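Local coordinates for protein Cg9734-pa (Drosophila melanogaster, PDB 2BK9) that binds a hexacoordinate heme and probably carries oxygen, with peroxidase activity also possible, at residues G24-T29 with L114-A119; I73-Q78 with E83-I88. The protein carries 1 engineered substitution. One frame throughout, in Å; residues are numbered along the deposited sequence.

In the fold
Both contacts join helices of the globin fold. Contact 1 packs helix 20-34 against helix 103-120, the B and G helices. Contact 2 lies at the EF corner, between the end of helix 56-75 and helix 81-96. Both segments of contact 2 fall between the two segments of contact 1 in the chain. Their centres are about 22 Å apart, on opposite sides of the chain's centre. Contact 1 is the nearer to the heme: the side chain of Ile27 lies about 7 Å from it and about 8 Å from that of the axial ligand His61. In contact 2 the side chain of Leu85 is about 11 Å from the heme. Helix 81-96 of contact 2 carries the other axial ligand, His96.

Contact 1: residues G24-T29 with L114-A119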
loop_
_atom_site.group_PDB
_atom_site.type_symbol
_atom_site.label_atom_id
_atom_site.label_comp_id
_atom_site.label_asym_id
_atom_site.label_seq_id
_atom_site.Cartn_x
_atom_site.Cartn_y
_atom_site.Cartn_z
ATOM N N GLY A 24 5.929 -7.493 -1.981
ATOM C CA GLY A 24 4.544 -7.582 -1.501
ATOM C C GLY A 24 4.399 -8.544 -0.334
ATOM O O GLY A 24 3.636 -8.265 0.585
ATOM N N ALA A 25 5.115 -9.658 -0.357
ATOM C CA ALA A 25 5.036 -10.605 0.748
ATOM C C ALA A 25 5.632 -10.013 2.019
ATOM O O ALA A 25 5.129 -10.288 3.108
ATOM C CB ALA A 25 5.746 -11.880 0.425
ATOM N N ALA A 26 6.663 -9.183 1.894
ATOM C CA ALA A 26 7.224 -8.527 3.079
ATOM C C ALA A 26 6.188 -7.604 3.719
ATOM O O ALA A 26 6.027 -7.555 4.941
ATOM C CB ALA A 26 8.497 -7.771 2.736
ATOM N N ILE A 27 5.486 -6.840 2.899
ATOM C CA ILE A 27 4.432 -5.978 3.371
ATOM C C ILE A 27 3.340 -6.786 4.047
ATOM O O ILE A 27 2.947 -6.514 5.197
ATOM C CB ILE A 27 3.865 -5.122 2.231
ATOM C CG1 ILE A 27 4.896 -4.119 1.731
ATOM C CG2 ILE A 27 2.567 -4.458 2.650
ATOM C CD1 ILE A 27 4.531 -3.408 0.437
ATOM N N LEU A 28 2.807 -7.784 3.345
ATOM C CA LEU A 28 1.624 -8.431 3.872
ATOM C C LEU A 28 1.921 -9.380 5.024
ATOM O O LEU A 28 1.140 -9.449 5.967
ATOM C CB LEU A 28 0.889 -9.028 2.675
ATOM C CG LEU A 28 -0.575 -9.279 2.770
ATOM C CD1 LEU A 28 -1.379 -8.023 3.074
ATOM C CD2 LEU A 28 -1.088 -9.954 1.533
ATOM N N THR A 29 3.045 -10.086 4.998
ATOM C CA THR A 29 3.396 -10.861 6.179
ATOM C C THR A 29 3.581 -9.959 7.406
ATOM O O THR A 29 3.151 -10.332 8.491
ATOM C CB THR A 29 4.613 -11.766 6.019
ATOM O OG1 THR A 29 5.768 -10.988 5.710
ATOM C CG2 THR A 29 4.392 -12.853 4.991
ATOM N N LEU A 114 5.567 1.711 4.656
ATOM C CA LEU A 114 6.687 2.635 4.781
ATOM C C LEU A 114 7.912 1.953 5.387
ATOM O O LEU A 114 9.034 2.205 4.949
ATOM C CB LEU A 114 6.256 3.862 5.581
ATOM C CG LEU A 114 5.309 4.796 4.796
ATOM C CD1 LEU A 114 4.660 5.782 5.742
ATOM C CD2 LEU A 114 6.023 5.513 3.672
ATOM N N ASP A 115 7.699 1.051 6.331
ATOM C CA ASP A 115 8.777 0.297 6.913
ATOM C C ASP A 115 9.487 -0.566 5.849
ATOM O O ASP A 115 10.712 -0.604 5.770
ATOM C CB ASP A 115 8.215 -0.565 8.032
ATOM C CG ASP A 115 9.213 -1.372 8.686
ATOM O OD1 ASP A 115 9.942 -0.786 9.521
ATOM O OD2 ASP A 115 9.387 -2.594 8.403
ATOM N N VAL A 116 8.708 -1.280 5.050
ATOM C CA VAL A 116 9.274 -2.161 4.055
ATOM C C VAL A 116 10.063 -1.362 3.021
ATOM O O VAL A 116 11.160 -1.744 2.646
ATOM C CB VAL A 116 8.199 -3.019 3.419
ATOM C CG1 VAL A 116 8.714 -3.712 2.135
ATOM C CG2 VAL A 116 7.679 -4.045 4.411
ATOM N N LEU A 117 9.510 -0.264 2.522
ATOM C CA LEU A 117 10.156 0.536 1.499
ATOM C C LEU A 117 11.425 1.198 2.027
ATOM O O LEU A 117 12.433 1.284 1.314
ATOM C CB LEU A 117 9.213 1.546 0.927
ATOM C CG LEU A 117 8.005 0.906 0.218
ATOM C CD1 LEU A 117 7.119 2.018 -0.332
ATOM C CD2 LEU A 117 8.350 -0.098 -0.885
ATOM N N THR A 118 11.371 1.665 3.277
ATOM C CA THR A 118 12.511 2.290 3.880
ATOM C C THR A 118 13.686 1.322 3.906
ATOM O O THR A 118 14.808 1.688 3.568
ATOM C CB THR A 118 12.132 2.818 5.276
ATOM O OG1 THR A 118 11.206 3.899 5.100
ATOM C CG2 THR A 118 13.336 3.391 5.995
ATOM N N ALA A 119 13.428 0.085 4.296
ATOM C CA ALA A 119 14.474 -0.917 4.318
ATOM C C ALA A 119 14.894 -1.297 2.916
ATOM O O ALA A 119 16.079 -1.365 2.617
ATOM C CB ALA A 119 14.030 -2.113 5.118
#
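Val116 meets Ile27 with its CG1 anti to the backbone N (chi1 166°) and its CG2 beside that N. This spreads both methyls over the 24-29 segment. Ile27 has CG1 anti to its own carbonyl carbon (chi1 -67°), and this methylene, not the terminal CD1, makes the contact. It sits 3.9 Å from Val116 CG1 and as close to CG2, so the fork of the valine rests on it. The two side chains cross at about a right angle. Val116 CG1 also reaches Ala26 CB, at 4.1 Å. Its CG2 lies in van der Waals contact with the backbone, 3.9 Å from both Ala26 O and Ile27 N. The CA atoms of Ile27 and Val116 are 6.2 Å apart. The side chains meet through apolar groups alone, and the contact is small, with 145 Å² buried in all.

This is the B-G helix packing of globins. A polar link lies beside it, where Asp115 OD2 is hydrogen-bonded to Gln30 NE2. Earlier in helix 103-120, Leu109 and Ile113 also touch Ile27, extending the apolar seam. Ala25, Leu28 and Thr29 rest on Phe58 of helix 56-75, and Leu28 also touches His61. Leu117 packs on Trp13 and Pro16 of helix 3-17 and on Trp131 of helix 125-143, while Leu114 and Thr118 also face helix 125-143.

Contact 2: residues I73-Q78 with E83-I88; sequences IQVLGQ and EKLDEI
Val75 packs on Lys84 and Leu85 at the EF corner of the globin fold, where the chain passes from helix 56-75 to helix 81-96. Val75 is the main apolar residue; its CG2 is 4.0 Å from Leu85 CD2 and equally near CG. With chi1 at -50°, this methyl lies between the backbone N and the carbonyl carbon of Val75, which turns it onto the leucine. The other branch of Leu85, CD1, meets Leu76 CD2 at 4.0 Å, and these two leucines cross at about a right angle. Leu85 thus touches both Val75 and Leu76, one with each methyl. It also touches Ser72 and, on helix 125-143, His137 and Ile141. Leu76 reaches Val6 of helix 3-17.

Backbone bonding shapes the corner. Leu76 N donates to Ile73 O at 3.2 Å. A type II turn then runs from Val75 to Gln78, with Gly77 at its third position and a positive phi of 76°.

One salt bridge lies nearby, from Asp86 OD1 to Lys144 NZ, and takes no part in the contact.

The last element is the aliphatic part of Lys84, at the more exposed side. Its chain is extended to CE and bends at chi4, and its end leads away from the 73-78 segment. The charged end therefore takes no part; instead the methylene Lys84 CD lies 3.7 Å from Val75 CG1, and Lys84 CB is 4.0 Å from that same methyl.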
loop_
_atom_site.group_PDB
_atom_site.type_symbol
_atom_site.label_atom_id
_atom_site.label_comp_id
_atom_site.label_asym_id
_atom_site.label_seq_id
_atom_site.Cartn_x
_atom_site.Cartn_y
_atom_site.Cartn_z
ATOM N N ILE A 73 2.705 5.642 -9.003
ATOM C CA ILE A 73 3.972 6.306 -9.189
ATOM C C ILE A 73 4.158 6.693 -10.640
ATOM O O ILE A 73 4.766 7.739 -10.925
ATOM C CB ILE A 73 5.081 5.391 -8.637
ATOM C CG1 ILE A 73 4.946 5.345 -7.130
ATOM C CG2 ILE A 73 6.450 5.832 -9.073
ATOM C CD1 ILE A 73 5.614 4.173 -6.469
ATOM N N GLN A 74 3.624 5.889 -11.555
ATOM C CA GLN A 74 3.720 6.187 -12.960
ATOM C C GLN A 74 3.129 7.525 -13.359
ATOM O O GLN A 74 3.541 8.113 -14.363
ATOM C CB GLN A 74 3.070 5.067 -13.788
ATOM C CG GLN A 74 3.899 3.838 -13.906
ATOM C CD GLN A 74 3.201 2.643 -14.583
ATOM O OE1 GLN A 74 2.325 2.783 -15.460
ATOM N NE2 GLN A 74 3.605 1.449 -14.157
ATOM N N VAL A 75 2.109 8.015 -12.655
ATOM C CA VAL A 75 1.450 9.247 -13.044
ATOM C C VAL A 75 2.074 10.505 -12.483
ATOM O O VAL A 75 1.734 11.604 -12.870
ATOM C CB VAL A 75 -0.061 9.219 -12.683
ATOM C CG1 VAL A 75 -0.693 7.964 -13.193
ATOM C CG2 VAL A 75 -0.304 9.429 -11.226
ATOM N N LEU A 76 2.989 10.349 -11.538
ATOM C CA LEU A 76 3.525 11.520 -10.838
ATOM C C LEU A 76 4.269 12.510 -11.724
ATOM O O LEU A 76 5.022 12.082 -12.586
ATOM C CB LEU A 76 4.438 11.095 -9.697
ATOM C CG LEU A 76 3.760 10.260 -8.641
ATOM C CD1 LEU A 76 4.822 9.855 -7.622
ATOM C CD2 LEU A 76 2.589 10.948 -7.944
ATOM N N GLY A 77 4.095 13.801 -11.403
ATOM C CA GLY A 77 4.780 14.928 -12.018
ATOM C C GLY A 77 4.307 15.332 -13.364
ATOM O O GLY A 77 4.886 16.279 -13.951
ATOM N N GLN A 78 3.307 14.615 -13.894
ATOM C CA GLN A 78 2.743 14.921 -15.195
ATOM C C GLN A 78 1.311 15.289 -15.111
ATOM O O GLN A 78 0.653 15.041 -14.111
ATOM C CB GLN A 78 2.852 13.713 -16.020
ATOM C CG GLN A 78 4.306 13.299 -16.179
ATOM C CD GLN A 78 5.144 14.324 -16.935
ATOM O OE1 GLN A 78 6.257 14.729 -16.479
ATOM N NE2 GLN A 78 4.640 14.754 -18.078
ATOM N N GLU A 83 -5.832 13.887 -10.602
ATOM C CA GLU A 83 -7.039 13.222 -11.085
ATOM C C GLU A 83 -6.859 11.705 -11.138
ATOM O O GLU A 83 -7.730 10.944 -10.733
ATOM C CB GLU A 83 -7.393 13.749 -12.476
ATOM C CG GLU A 83 -7.759 15.217 -12.517
ATOM C CD GLU A 83 -6.610 16.220 -12.706
ATOM O OE1 GLU A 83 -5.431 15.944 -12.419
ATOM O OE2 GLU A 83 -6.923 17.344 -13.186
ATOM N N LYS A 84 -5.730 11.278 -11.687
ATOM C CA LYS A 84 -5.503 9.857 -11.829
ATOM C C LYS A 84 -5.310 9.184 -10.478
ATOM O O LYS A 84 -5.814 8.063 -10.267
ATOM C CB LYS A 84 -4.310 9.611 -12.731
ATOM C CG LYS A 84 -4.571 9.903 -14.198
ATOM C CD LYS A 84 -3.308 9.850 -15.051
ATOM C CE LYS A 84 -3.604 10.060 -16.535
ATOM N NZ LYS A 84 -4.438 9.056 -17.154
ATOM N N LEU A 85 -4.641 9.847 -9.539
ATOM C CA LEU A 85 -4.528 9.301 -8.180
ATOM C C LEU A 85 -5.886 9.196 -7.508
ATOM O O LEU A 85 -6.208 8.225 -6.837
ATOM C CB LEU A 85 -3.571 10.117 -7.329
ATOM C CG LEU A 85 -2.110 10.075 -7.740
ATOM C CD1 LEU A 85 -1.318 11.091 -6.970
ATOM C CD2 LEU A 85 -1.533 8.681 -7.542
ATOM N N ASP A 86 -6.703 10.237 -7.668
ATOM C CA ASP A 86 -8.024 10.221 -7.071
ATOM C C ASP A 86 -8.814 9.038 -7.630
ATOM O O ASP A 86 -9.526 8.340 -6.882
ATOM C CB ASP A 86 -8.765 11.517 -7.302
ATOM C CG ASP A 86 -10.022 11.560 -6.489
ATOM O OD1 ASP A 86 -9.987 11.834 -5.304
ATOM O OD2 ASP A 86 -11.107 11.284 -6.995
ATOM N N GLU A 87 -8.724 8.805 -8.936
ATOM C CA GLU A 87 -9.417 7.688 -9.538
ATOM C C GLU A 87 -8.930 6.369 -8.966
ATOM O O GLU A 87 -9.732 5.525 -8.590
ATOM C CB GLU A 87 -9.236 7.745 -11.052
ATOM C CG GLU A 87 -9.903 6.601 -11.720
ATOM C CD GLU A 87 -9.668 6.516 -13.219
ATOM O OE1 GLU A 87 -8.826 7.266 -13.813
ATOM O OE2 GLU A 87 -10.311 5.648 -13.845
ATOM N N ILE A 88 -7.630 6.147 -8.995
ATOM C CA ILE A 88 -7.052 4.883 -8.546
ATOM C C ILE A 88 -7.535 4.579 -7.130
ATOM O O ILE A 88 -7.987 3.476 -6.822
ATOM C CB ILE A 88 -5.528 4.941 -8.635
ATOM C CG1 ILE A 88 -5.065 4.942 -10.114
ATOM C CG2 ILE A 88 -4.896 3.826 -7.854
ATOM C CD1 ILE A 88 -3.637 5.381 -10.301
#